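Local coordinates for lysyl-trna-dependent l-ysyl-phosphatidylgycerol synthase (Bacillus licheniformis, PDB 4V36), which transfers lysine from lysyl-tRNA to the membrane lipid phosphatidylglycerol, a lipid modification linked to bacterial resistance, at residues A119-D124 with Y243-G248; I236-F241 with K299-P304; E218-I223 with V305-Y310; A197-K200 with I206-F209; F126-K131 with G135-Y140. One frame throughout, in Å; residues are numbered along the deposited sequence.

Contact 1 of 5, residues A119-D124 with Y243-G248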
# COMPACT_ATOMS: atom_id res chain seq x y z
N ALA A 119 -2.94 -9.85 -1.24
CA ALA A 119 -2.54 -11.17 -0.77
C ALA A 119 -2.32 -11.16 0.74
O ALA A 119 -1.38 -10.55 1.24
CB ALA A 119 -1.28 -11.63 -1.48
N ILE A 120 -3.21 -11.84 1.46
CA ILE A 120 -3.11 -11.92 2.91
C ILE A 120 -2.64 -13.31 3.35
O ILE A 120 -3.37 -14.29 3.22
CB ILE A 120 -4.46 -11.62 3.59
CG1 ILE A 120 -5.06 -10.34 3.01
CG2 ILE A 120 -4.28 -11.51 5.10
CD1 ILE A 120 -4.18 -9.12 3.15
N VAL A 121 -1.41 -13.38 3.86
CA VAL A 121 -0.81 -14.65 4.23
C VAL A 121 -1.00 -14.96 5.72
O VAL A 121 -0.66 -14.15 6.58
CB VAL A 121 0.69 -14.67 3.91
CG1 VAL A 121 1.34 -15.95 4.42
CG2 VAL A 121 0.91 -14.52 2.42
N ASP A 122 -1.56 -16.13 6.00
CA ASP A 122 -1.71 -16.61 7.37
C ASP A 122 -0.35 -17.01 7.93
O ASP A 122 0.25 -17.99 7.49
CB ASP A 122 -2.69 -17.78 7.43
CG ASP A 122 -3.16 -18.10 8.84
OD1 ASP A 122 -2.43 -17.80 9.81
OD2 ASP A 122 -4.28 -18.64 8.98
N LEU A 123 0.14 -16.25 8.91
CA LEU A 123 1.47 -16.47 9.47
C LEU A 123 1.54 -17.72 10.35
O LEU A 123 2.61 -18.30 10.53
CB LEU A 123 1.92 -15.25 10.27
CG LEU A 123 2.16 -13.97 9.46
CD1 LEU A 123 2.63 -12.84 10.36
CD2 LEU A 123 3.16 -14.23 8.34
N ASP A 124 0.40 -18.13 10.89
CA ASP A 124 0.35 -19.30 11.76
C ASP A 124 0.47 -20.59 10.96
O ASP A 124 1.11 -21.55 11.40
CB ASP A 124 -0.94 -19.32 12.57
CG ASP A 124 -0.94 -18.28 13.68
OD1 ASP A 124 0.14 -17.98 14.22
OD2 ASP A 124 -2.03 -17.76 14.00
N TYR A 243 11.86 -14.31 5.64
CA TYR A 243 12.39 -13.73 6.87
C TYR A 243 11.35 -12.87 7.57
O TYR A 243 11.26 -12.87 8.80
CB TYR A 243 13.65 -12.90 6.58
CG TYR A 243 14.89 -13.72 6.31
CD1 TYR A 243 15.41 -14.56 7.28
CD2 TYR A 243 15.55 -13.64 5.09
CE1 TYR A 243 16.55 -15.31 7.05
CE2 TYR A 243 16.69 -14.38 4.85
CZ TYR A 243 17.19 -15.21 5.83
OH TYR A 243 18.32 -15.95 5.59
N LEU A 244 10.57 -12.13 6.79
CA LEU A 244 9.51 -11.28 7.33
C LEU A 244 8.44 -12.11 8.03
O LEU A 244 8.00 -11.76 9.13
CB LEU A 244 8.88 -10.43 6.23
CG LEU A 244 9.59 -9.12 5.88
CD1 LEU A 244 8.90 -8.44 4.70
CD2 LEU A 244 9.62 -8.20 7.09
N PHE A 245 8.01 -13.19 7.38
CA PHE A 245 6.97 -14.05 7.93
C PHE A 245 7.45 -14.75 9.20
O PHE A 245 6.67 -14.99 10.12
CB PHE A 245 6.51 -15.08 6.90
CG PHE A 245 5.82 -14.48 5.70
CD1 PHE A 245 5.43 -13.15 5.70
CD2 PHE A 245 5.57 -15.24 4.58
CE1 PHE A 245 4.80 -12.60 4.60
CE2 PHE A 245 4.95 -14.70 3.47
CZ PHE A 245 4.56 -13.38 3.49
N GLN A 246 8.74 -15.08 9.24
CA GLN A 246 9.34 -15.69 10.42
C GLN A 246 9.34 -14.72 11.59
O GLN A 246 8.99 -15.08 12.71
CB GLN A 246 10.77 -16.15 10.12
CG GLN A 246 11.51 -16.68 11.34
CD GLN A 246 12.94 -17.06 11.04
OE1 GLN A 246 13.43 -16.85 9.93
NE2 GLN A 246 13.63 -17.63 12.02
N TRP A 247 9.72 -13.48 11.31
CA TRP A 247 9.76 -12.44 12.33
C TRP A 247 8.36 -12.08 12.81
O TRP A 247 8.14 -11.89 14.00
CB TRP A 247 10.47 -11.19 11.78
CG TRP A 247 10.51 -10.05 12.75
CD1 TRP A 247 11.46 -9.82 13.71
CD2 TRP A 247 9.57 -8.98 12.84
NE1 TRP A 247 11.16 -8.67 14.39
CE2 TRP A 247 10.01 -8.13 13.88
CE3 TRP A 247 8.40 -8.64 12.15
CZ2 TRP A 247 9.32 -6.98 14.25
CZ3 TRP A 247 7.72 -7.50 12.51
CH2 TRP A 247 8.18 -6.68 13.55
N GLY A 248 7.42 -11.98 11.87
CA GLY A 248 6.05 -11.64 12.19
C GLY A 248 5.38 -12.69 13.07
O GLY A 248 4.66 -12.36 14.01

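Contact 2 of 5, residues I236-F241 with K299-P304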
# COMPACT_ATOMS: atom_id res chain seq x y z
N ILE A 236 15.91 -12.79 -4.03
CA ILE A 236 16.02 -11.86 -2.91
C ILE A 236 14.65 -11.51 -2.32
O ILE A 236 14.49 -11.47 -1.10
CB ILE A 236 16.75 -10.56 -3.33
CG1 ILE A 236 16.71 -9.51 -2.22
CG2 ILE A 236 16.17 -10.00 -4.63
CD1 ILE A 236 17.50 -9.91 -0.98
N MET A 237 13.66 -11.28 -3.18
CA MET A 237 12.33 -10.90 -2.72
C MET A 237 11.64 -12.05 -1.99
O MET A 237 10.95 -11.82 -0.99
CB MET A 237 11.47 -10.44 -3.90
CG MET A 237 11.89 -9.10 -4.48
SD MET A 237 10.70 -8.48 -5.69
CE MET A 237 10.77 -9.77 -6.92
N ASP A 238 11.83 -13.26 -2.48
CA ASP A 238 11.27 -14.44 -1.83
C ASP A 238 11.90 -14.64 -0.46
O ASP A 238 11.20 -14.97 0.51
CB ASP A 238 11.49 -15.69 -2.69
CG ASP A 238 10.55 -15.75 -3.88
OD1 ASP A 238 9.39 -15.31 -3.74
OD2 ASP A 238 10.98 -16.23 -4.95
N ALA A 239 13.21 -14.44 -0.37
CA ALA A 239 13.94 -14.59 0.88
C ALA A 239 13.45 -13.60 1.93
O ALA A 239 13.27 -13.96 3.09
CB ALA A 239 15.43 -14.42 0.65
N LEU A 240 13.24 -12.35 1.52
CA LEU A 240 12.82 -11.30 2.44
C LEU A 240 11.45 -11.59 3.04
O LEU A 240 11.24 -11.38 4.24
CB LEU A 240 12.80 -9.95 1.73
CG LEU A 240 14.16 -9.38 1.31
CD1 LEU A 240 14.01 -8.01 0.69
CD2 LEU A 240 15.11 -9.33 2.50
N PHE A 241 10.51 -12.06 2.22
CA PHE A 241 9.18 -12.39 2.71
C PHE A 241 9.22 -13.57 3.67
O PHE A 241 8.45 -13.63 4.63
CB PHE A 241 8.23 -12.69 1.55
CG PHE A 241 7.66 -11.46 0.89
CD1 PHE A 241 6.87 -10.58 1.61
CD2 PHE A 241 7.92 -11.19 -0.44
CE1 PHE A 241 6.34 -9.45 1.01
CE2 PHE A 241 7.40 -10.06 -1.04
CZ PHE A 241 6.61 -9.19 -0.32
N LYS A 299 2.69 -13.87 -5.56
CA LYS A 299 2.05 -13.83 -4.26
C LYS A 299 1.21 -15.08 -4.01
O LYS A 299 1.04 -15.50 -2.86
CB LYS A 299 1.16 -12.58 -4.14
CG LYS A 299 1.89 -11.28 -4.41
CD LYS A 299 0.97 -10.09 -4.18
CE LYS A 299 1.67 -8.78 -4.49
NZ LYS A 299 2.92 -8.62 -3.70
N GLU A 300 0.71 -15.67 -5.09
CA GLU A 300 -0.20 -16.80 -4.99
C GLU A 300 0.48 -18.04 -4.42
O GLU A 300 -0.17 -18.86 -3.76
CB GLU A 300 -0.80 -17.12 -6.37
CG GLU A 300 -2.21 -17.68 -6.33
CD GLU A 300 -2.26 -19.14 -5.93
OE1 GLU A 300 -1.28 -19.86 -6.20
OE2 GLU A 300 -3.29 -19.56 -5.35
N LYS A 301 1.78 -18.17 -4.65
CA LYS A 301 2.51 -19.35 -4.20
C LYS A 301 2.69 -19.38 -2.68
O LYS A 301 3.18 -20.36 -2.12
CB LYS A 301 3.88 -19.43 -4.89
CG LYS A 301 4.86 -18.36 -4.47
CD LYS A 301 6.20 -18.54 -5.18
CE LYS A 301 7.23 -17.53 -4.70
NZ LYS A 301 6.81 -16.13 -4.99
N TYR A 302 2.30 -18.29 -2.02
CA TYR A 302 2.31 -18.24 -0.56
C TYR A 302 0.94 -18.64 -0.02
O TYR A 302 0.69 -18.55 1.19
CB TYR A 302 2.69 -16.84 -0.07
CG TYR A 302 4.14 -16.48 -0.33
CD1 TYR A 302 5.14 -16.89 0.54
CD2 TYR A 302 4.50 -15.73 -1.45
CE1 TYR A 302 6.46 -16.57 0.30
CE2 TYR A 302 5.82 -15.40 -1.68
CZ TYR A 302 6.80 -15.82 -0.81
OH TYR A 302 8.12 -15.50 -1.04
N LYS A 303 0.07 -19.09 -0.92
CA LYS A 303 -1.30 -19.49 -0.58
C LYS A 303 -2.03 -18.48 0.30
O LYS A 303 -2.41 -18.80 1.42
CB LYS A 303 -1.29 -20.86 0.10
CG LYS A 303 -1.35 -22.05 -0.85
CD LYS A 303 -0.07 -22.19 -1.66
CE LYS A 303 -0.20 -23.28 -2.71
NZ LYS A 303 -1.30 -22.99 -3.68
N PRO A 304 -2.24 -17.26 -0.21
CA PRO A 304 -2.86 -16.22 0.60
C PRO A 304 -4.38 -16.21 0.49
O PRO A 304 -4.94 -16.85 -0.40
CB PRO A 304 -2.27 -14.94 0.02
CG PRO A 304 -2.15 -15.25 -1.44
CD PRO A 304 -1.86 -16.74 -1.54

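Contact 3 of 5, residues E218-I223 with V305-Y310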
# COMPACT_ATOMS: atom_id res chain seq x y z
N GLU A 218 -6.19 -6.41 13.22
CA GLU A 218 -6.04 -7.41 14.26
C GLU A 218 -4.56 -7.72 14.49
O GLU A 218 -3.84 -6.93 15.10
CB GLU A 218 -6.79 -8.69 13.90
N GLY A 219 -4.12 -8.87 14.00
CA GLY A 219 -2.72 -9.24 14.09
C GLY A 219 -2.07 -9.20 12.73
O GLY A 219 -1.31 -10.09 12.36
N GLU A 220 -2.38 -8.15 11.97
CA GLU A 220 -1.89 -8.03 10.60
C GLU A 220 -0.86 -6.92 10.45
O GLU A 220 -1.04 -5.81 10.95
CB GLU A 220 -3.07 -7.78 9.65
CG GLU A 220 -2.65 -7.47 8.22
CD GLU A 220 -3.83 -7.31 7.28
OE1 GLU A 220 -4.85 -8.01 7.49
OE2 GLU A 220 -3.74 -6.49 6.34
N ILE A 221 0.24 -7.23 9.77
CA ILE A 221 1.23 -6.24 9.41
C ILE A 221 1.51 -6.28 7.92
O ILE A 221 0.99 -7.15 7.20
CB ILE A 221 2.56 -6.45 10.16
CG1 ILE A 221 3.03 -7.90 10.02
CG2 ILE A 221 2.42 -6.05 11.61
CD1 ILE A 221 4.41 -8.16 10.58
N SER A 222 2.32 -5.35 7.45
CA SER A 222 2.76 -5.34 6.06
C SER A 222 3.96 -4.42 5.90
O SER A 222 4.40 -3.78 6.85
CB SER A 222 1.64 -4.89 5.13
OG SER A 222 1.77 -3.52 4.80
N ILE A 223 4.48 -4.36 4.68
CA ILE A 223 5.55 -3.44 4.36
C ILE A 223 5.11 -2.50 3.26
O ILE A 223 4.07 -2.72 2.62
CB ILE A 223 6.83 -4.18 3.93
CG1 ILE A 223 6.54 -5.03 2.69
CG2 ILE A 223 7.34 -5.05 5.06
CD1 ILE A 223 7.75 -5.78 2.19
N VAL A 305 -5.03 -15.47 1.38
CA VAL A 305 -6.45 -15.19 1.25
C VAL A 305 -6.61 -13.85 0.54
O VAL A 305 -6.19 -12.82 1.05
CB VAL A 305 -7.17 -15.16 2.61
CG1 VAL A 305 -8.64 -14.83 2.42
CG2 VAL A 305 -7.00 -16.48 3.33
N TRP A 306 -7.22 -13.87 -0.64
CA TRP A 306 -7.34 -12.67 -1.46
C TRP A 306 -8.40 -11.72 -0.93
O TRP A 306 -9.53 -12.13 -0.64
CB TRP A 306 -7.64 -13.03 -2.91
CG TRP A 306 -6.56 -13.86 -3.55
CD1 TRP A 306 -6.62 -15.20 -3.84
CD2 TRP A 306 -5.27 -13.41 -3.98
NE1 TRP A 306 -5.44 -15.61 -4.42
CE2 TRP A 306 -4.60 -14.53 -4.51
CE3 TRP A 306 -4.62 -12.18 -3.96
CZ2 TRP A 306 -3.31 -14.45 -5.03
CZ3 TRP A 306 -3.34 -12.10 -4.47
CH2 TRP A 306 -2.69 -13.23 -4.99
N ARG A 307 -8.04 -10.45 -0.79
CA ARG A 307 -8.98 -9.42 -0.37
C ARG A 307 -9.07 -8.33 -1.44
O ARG A 307 -8.12 -7.58 -1.66
CB ARG A 307 -8.59 -8.82 0.98
CG ARG A 307 -9.57 -7.76 1.48
CD ARG A 307 -9.45 -7.54 2.98
NE ARG A 307 -8.19 -6.91 3.36
CZ ARG A 307 -7.34 -7.42 4.26
NH1 ARG A 307 -7.62 -8.56 4.87
NH2 ARG A 307 -6.22 -6.78 4.54
N GLY A 308 -10.23 -8.23 -2.08
CA GLY A 308 -10.42 -7.33 -3.20
C GLY A 308 -10.40 -5.85 -2.85
O GLY A 308 -10.88 -5.45 -1.79
N LYS A 309 -9.84 -5.05 -3.74
CA LYS A 309 -9.85 -3.60 -3.62
C LYS A 309 -10.61 -3.01 -4.80
O LYS A 309 -10.48 -3.49 -5.92
CB LYS A 309 -8.43 -3.04 -3.55
CG LYS A 309 -7.54 -3.74 -2.52
CD LYS A 309 -7.11 -2.79 -1.41
CE LYS A 309 -8.30 -2.34 -0.58
NZ LYS A 309 -7.86 -1.46 0.55
N TYR A 310 -11.40 -1.97 -4.55
CA TYR A 310 -12.30 -1.45 -5.57
C TYR A 310 -12.15 0.04 -5.83
O TYR A 310 -11.76 0.80 -4.94
CB TYR A 310 -13.75 -1.76 -5.19
CG TYR A 310 -14.05 -3.23 -5.04
CD1 TYR A 310 -13.84 -3.88 -3.83
CD2 TYR A 310 -14.55 -3.97 -6.10
CE1 TYR A 310 -14.12 -5.23 -3.68
CE2 TYR A 310 -14.82 -5.32 -5.97
CZ TYR A 310 -14.61 -5.94 -4.76
OH TYR A 310 -14.88 -7.28 -4.62

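Contact 4 of 5, residues A197-K200 with I206-F209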
# COMPACT_ATOMS: atom_id res chain seq x y z
N ALA A 197 13.20 -3.02 8.55
CA ALA A 197 13.84 -4.33 8.51
C ALA A 197 14.92 -4.35 7.44
O ALA A 197 14.69 -3.92 6.31
CB ALA A 197 12.81 -5.42 8.25
N VAL A 198 16.10 -4.83 7.80
CA VAL A 198 17.22 -4.88 6.86
C VAL A 198 17.78 -6.29 6.70
O VAL A 198 17.66 -7.12 7.60
CB VAL A 198 18.36 -3.93 7.29
CG1 VAL A 198 17.89 -2.49 7.29
CG2 VAL A 198 18.89 -4.33 8.66
N LEU A 199 18.39 -6.54 5.55
CA LEU A 199 19.10 -7.79 5.31
C LEU A 199 20.58 -7.50 5.09
O LEU A 199 20.95 -6.81 4.14
CB LEU A 199 18.51 -8.53 4.10
CG LEU A 199 19.07 -9.94 3.87
CD1 LEU A 199 18.60 -10.88 4.98
CD2 LEU A 199 18.67 -10.47 2.51
N LYS A 200 21.42 -8.03 5.97
CA LYS A 200 22.85 -7.79 5.90
C LYS A 200 23.61 -9.02 5.44
O LYS A 200 23.20 -10.15 5.69
CB LYS A 200 23.39 -7.33 7.26
CG LYS A 200 22.87 -5.98 7.72
CD LYS A 200 23.50 -5.59 9.05
CE LYS A 200 23.03 -4.22 9.51
NZ LYS A 200 23.66 -3.84 10.80
N ILE A 206 24.46 -3.84 4.39
CA ILE A 206 23.04 -3.83 4.09
C ILE A 206 22.79 -3.96 2.59
O ILE A 206 23.21 -3.11 1.81
CB ILE A 206 22.36 -2.54 4.60
CG1 ILE A 206 22.58 -2.39 6.11
CG2 ILE A 206 20.88 -2.54 4.27
CD1 ILE A 206 21.98 -1.13 6.69
N VAL A 207 22.12 -5.04 2.19
CA VAL A 207 21.84 -5.27 0.78
C VAL A 207 20.36 -5.14 0.45
O VAL A 207 19.97 -5.17 -0.71
CB VAL A 207 22.33 -6.67 0.34
CG1 VAL A 207 23.81 -6.84 0.64
CG2 VAL A 207 21.51 -7.75 1.02
N ALA A 208 19.53 -4.99 1.49
CA ALA A 208 18.09 -4.84 1.30
C ALA A 208 17.43 -4.23 2.53
O ALA A 208 17.91 -4.41 3.65
CB ALA A 208 17.46 -6.19 0.97
N PHE A 209 16.33 -3.52 2.32
CA PHE A 209 15.57 -2.97 3.45
C PHE A 209 14.08 -2.88 3.16
O PHE A 209 13.66 -2.76 2.01
CB PHE A 209 16.11 -1.59 3.84
CG PHE A 209 15.74 -0.49 2.89
CD1 PHE A 209 16.53 -0.20 1.79
CD2 PHE A 209 14.60 0.28 3.10
CE1 PHE A 209 16.19 0.81 0.91
CE2 PHE A 209 14.26 1.30 2.23
CZ PHE A 209 15.06 1.56 1.14

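Contact 5 of 5, residues F126-K131 with G135-Y140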
# COMPACT_ATOMS: atom_id res chain seq x y z
N PHE A 126 1.59 -20.70 7.70
CA PHE A 126 2.64 -20.62 6.69
C PHE A 126 3.88 -21.39 7.12
O PHE A 126 4.28 -21.34 8.29
CB PHE A 126 3.01 -19.17 6.39
CG PHE A 126 4.23 -19.03 5.52
CD1 PHE A 126 4.14 -19.23 4.15
CD2 PHE A 126 5.46 -18.70 6.06
CE1 PHE A 126 5.25 -19.11 3.34
CE2 PHE A 126 6.58 -18.58 5.26
CZ PHE A 126 6.47 -18.78 3.90
N THR A 127 4.49 -22.09 6.17
CA THR A 127 5.72 -22.82 6.43
C THR A 127 6.45 -23.11 5.12
O THR A 127 5.85 -23.06 4.04
CB THR A 127 5.46 -24.14 7.17
OG1 THR A 127 6.71 -24.80 7.43
CG2 THR A 127 4.58 -25.06 6.33
N ILE A 128 7.74 -23.42 5.22
CA ILE A 128 8.52 -23.79 4.05
C ILE A 128 8.85 -25.28 4.10
O ILE A 128 9.75 -25.75 3.40
CB ILE A 128 9.82 -22.97 3.95
CG1 ILE A 128 10.71 -23.23 5.18
CG2 ILE A 128 9.51 -21.49 3.82
CD1 ILE A 128 12.02 -22.48 5.14
N SER A 129 8.12 -26.01 4.93
CA SER A 129 8.35 -27.43 5.12
C SER A 129 7.46 -28.28 4.22
O SER A 129 7.53 -29.51 4.24
CB SER A 129 8.11 -27.81 6.59
OG SER A 129 8.88 -27.00 7.46
N GLY A 130 6.63 -27.62 3.42
CA GLY A 130 5.71 -28.30 2.53
C GLY A 130 6.41 -29.14 1.47
O GLY A 130 7.58 -28.91 1.16
N LYS A 131 5.69 -30.11 0.92
CA LYS A 131 6.23 -30.98 -0.11
C LYS A 131 6.46 -30.22 -1.41
O LYS A 131 7.41 -30.48 -2.14
CB LYS A 131 5.30 -32.17 -0.35
N GLY A 135 10.94 -25.13 -3.34
CA GLY A 135 11.54 -23.97 -3.96
C GLY A 135 11.88 -22.89 -2.95
O GLY A 135 12.99 -22.37 -2.93
N LEU A 136 10.91 -22.55 -2.10
CA LEU A 136 11.09 -21.52 -1.09
C LEU A 136 12.10 -21.95 -0.03
O LEU A 136 12.89 -21.13 0.46
CB LEU A 136 9.76 -21.17 -0.43
CG LEU A 136 8.70 -20.53 -1.32
CD1 LEU A 136 7.44 -20.23 -0.53
CD2 LEU A 136 9.25 -19.27 -1.98
N ARG A 137 12.08 -23.23 0.33
CA ARG A 137 12.99 -23.75 1.34
C ARG A 137 14.43 -23.73 0.84
O ARG A 137 15.36 -23.53 1.61
CB ARG A 137 12.58 -25.17 1.75
CG ARG A 137 13.39 -25.74 2.91
CD ARG A 137 12.84 -27.06 3.41
NE ARG A 137 12.81 -28.09 2.37
CZ ARG A 137 11.71 -28.54 1.79
NH1 ARG A 137 10.52 -28.06 2.14
NH2 ARG A 137 11.78 -29.47 0.85
N ALA A 138 14.60 -23.93 -0.47
CA ALA A 138 15.92 -23.89 -1.08
C ALA A 138 16.49 -22.48 -1.03
O ALA A 138 17.68 -22.29 -0.78
CB ALA A 138 15.86 -24.39 -2.51
N ILE A 139 15.64 -21.49 -1.26
CA ILE A 139 16.04 -20.09 -1.23
C ILE A 139 16.47 -19.69 0.18
O ILE A 139 17.50 -19.04 0.36
CB ILE A 139 14.91 -19.16 -1.70
CG1 ILE A 139 14.50 -19.51 -3.13
CG2 ILE A 139 15.34 -17.70 -1.60
CD1 ILE A 139 13.41 -18.63 -3.69
N TYR A 140 15.68 -20.08 1.17
CA TYR A 140 15.98 -19.78 2.56
C TYR A 140 17.30 -20.40 3.00
O TYR A 140 18.14 -19.73 3.61
CB TYR A 140 14.84 -20.26 3.47
CG TYR A 140 15.14 -20.13 4.95
CD1 TYR A 140 15.09 -18.90 5.59
CD2 TYR A 140 15.46 -21.25 5.71
CE1 TYR A 140 15.35 -18.78 6.94
CE2 TYR A 140 15.73 -21.15 7.06
CZ TYR A 140 15.68 -19.91 7.67
OH TYR A 140 15.94 -19.80 9.02

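Contact 1 of 5, residues A119-D124 with Y243-G248
Packing of a helix on a beta sheet joins Val121 and Leu123 to Phe245 in the GNAT-like (acetyltransferase-clan) fold. Val121 lies near the end of strand 111-122, and Leu123 follows just after it. Phe245 belongs to helix 236-251, which covers this face of the sheet. The Phe245 ring reaches toward the strand although its CB starts off to one side. Val121 sits over one face of that ring, with CG1 3.9 Å from Phe245 CE2. Its other methyl, CG2, comes to 4.0 Å from Phe245 CZ. Val121 CG1 stands opposite the backbone N (chi1 175°), which lets both methyls bear on the far half of the ring. Leu123 works nearer the root of the same side chain. Its CD2 is 3.6 Å from Phe245 CD1 and 3.7 Å from Phe245 CB, so the branch lies against the ring base. Both aliphatic side chains cross Phe245 at about a right angle. Further rings, Phe126 and Phe256, meet Phe245 edge-to-face. The contact is buried and wholly apolar. At the end of the strand, Asp122 forms an Asx turn, its OD1 accepting from Asp124 N at 3.0 Å. The other branch of Leu123 turns to the helix backbone, where the absence of a side chain on Gly248 permits close approach: Leu123 CD1 lies 3.9 Å from Gly248 C.

Contact 2 of 5, residues I236-F241 with K299-P304
Lys301 CG lies between its backbone N and carbonyl carbon (chi1 69°), and a bend at the end of the chain then turns NZ to Asp238. Asp238 CG is opposite its own carbonyl carbon (chi1 -75°), which swings the carboxylate off the helix toward the same amine. The result is a salt bridge between the first turn of helix 236-251 and the type I beta turn from Glu300 to Lys303. That turn overlaps the end region of helix 296-300 and leads toward strand 305-313.

One oxygen does most of the work. Asp238 OD1 takes Lys301 NZ at 3.0 Å on its syn side. It also accepts from Tyr302 OH at 3.0 Å, on its anti side. Both donors approach from the same face of the carboxylate, each somewhat out of its plane. Two neighbouring residues of the turn therefore grip one acceptor. The paired ammonium would probably help keep Asp238 ionised. Lys301 NZ has a second acceptor in Phe298 O, and Lys301 makes a cation-pi contact with the ring of Phe298.

The carboxylate and the Tyr302 ring are turned 55° apart, and the two side chains meet at a slant. The phenol end of Tyr302 also reaches the helix one turn further on, beside Phe241. Helix 134-145 borders this site through Leu136, which touches both Lys301 and Tyr302. Phe241 itself continues inward to Met226, Phe256 and Met258. Its contact with the turn is made by the base of the side chain: Phe241 CB is 3.8 Å from Tyr302 OH.

Contact 3 of 5, residues E218-I223 with V305-Y310
The Arg307 guanidinium and the Glu220 carboxylate meet edge to edge, their planes only 16° apart. Glu220 CD lies in the plane of the guanidinium, at its edge. Within 218-223 the acid meets the edge of this group, not a face. The salt bridge runs through one nitrogen. Arg307 NH2 donates to Glu220 OE2 at 3.1 Å, with an N-H...O angle of 138°. The carboxylate receives it on the syn lone pair of OE2, and that oxygen lies close to the guanidinium plane. A second, weak bond links Arg307 NH2 to Glu220 OE1 at 3.5 Å. The same nitrogen thus leans on both oxygens, in place of the two-nitrogen, two-oxygen pairing often seen between such groups.

Each side chain reaches out from its own strand to meet the other head-on. Glu220 has CG anti to its backbone N, and its extended chain carries the carboxylate over the intervening strands. Arg307 begins in the same way but bends at chi3 (68°), which turns its guanidinium to meet the acid. The backbones remain far apart, with 12.6 Å between Glu220 CA and Val305 CA.

Strands 111-122 and 255-261 lie between the two segments in the sheet. Arg307 rests on Ile120 and Asn257 of those strands, and Asn257 also makes a weak hydrogen bond to Glu220 OE2. Glu118 and Glu98 are longer, weak ion partners of Arg307. This is a surface salt bridge spanning two intervening strands of the mixed beta sheet, on a face where charged side chains of several strands gather.

Contact 4 of 5, residues A197-K200 with I206-F209
Leu199 is joined to two successive residues of the facing strand by backbone bonds. Leu199 N donates to Ala208 O at 2.9 Å. Val207 N returns a bond to Leu199 O, also 2.9 Å, and nearly straight at 172°. Beside these lie close CA-H...O contacts, with Phe209 CA 3.1 Å from Ala197 O and Val198 CA 3.3 Å from Ala208 O.

The side chains sort to the two faces of the sheet. Val198, Lys200, Ile206 and Phe209 share one face. There Val198 CG1 lies 4.0 Å from Phe209 CB, the Phe209 ring itself leading away from the partner strand. The extended Lys200 chain runs past Ile206 at a slant, and its CE is 3.9 Å from Ile206 CG1. On the other face Leu199 CB meets Ala208 CB at 4.0 Å.

Outside the pair, Phe161 of helix 159-173 covers Val198 and Ile206. Leu199 and Ala208 pack instead on Leu240 of helix 236-251. Neighbouring strands extend the sheet both ways: His151 bonds to Val198, and Arg227, a residue of the lysine amide pocket, bonds to Phe209 through the backbone. The two strands form an antiparallel beta hairpin, in which Val207 and Ala208 together face Leu199 as a classic beta bulge.

Contact 5 of 5, residues F126-K131 with G135-Y140
Ile128 and Tyr140 cross at about a right angle, the tip of the isoleucine coming in obliquely at the ring. Ile128 CD1 is 3.7 Å from Tyr140 CD2. Ile128 CG1 sits between its backbone N and carbonyl carbon (chi1 61°), which sends CD1 toward the helix. The other branch, CG2, points to Leu136, 4.3 Å from its CB.

Arg137 reaches the loop from the same helix. Its chain starts extended and bends at chi3 (59°), turning the edge of the guanidinium to the loop carbonyls. Arg137 NH1 then donates to two carbonyls near the guanidinium plane. Ile128 O is reached at 2.7 Å, and Gly130 O at 3.2 Å with the straighter N-H...O angle of 165°. One nitrogen thus clasps two carbonyls two residues apart and ties the loop backbone to the helix at two points.

The loop is also braced from within. Thr127 OG1 accepts from both Ser129 N and Ser129 OG, at 3.1 Å each. Tyr140 packs further on Ile242 and Gln246 of helix 236-251. The contact is a surface loop folded back on the helix that follows it, helix 134-145, with an ST turn at Thr127.

Following the chain, strand 111-122 opens contact 1 at 119-124. Contact 5 closes first, a short local loop into helix 134-145. Contact 4 then closes its hairpin in strands 196-200 and 206-213. Both lie within the long loop that contact 1 completes at 243-248. Contact 3 opens at 218-223 and contact 2 at 236-241, before that closure, so both cross contact 1. Contact 2 ends at 299-304 and contact 3 at 305-310, so contact 2 sits within contact 3. Helix 236-251 is shared by contacts 1 and 2 and also packs on the hairpin of contact 4. Phe126 and Leu136 of contact 5 touch Tyr302 of contact 2. Ile120 O probably bonds Val305 N, joining contacts 1 and 3.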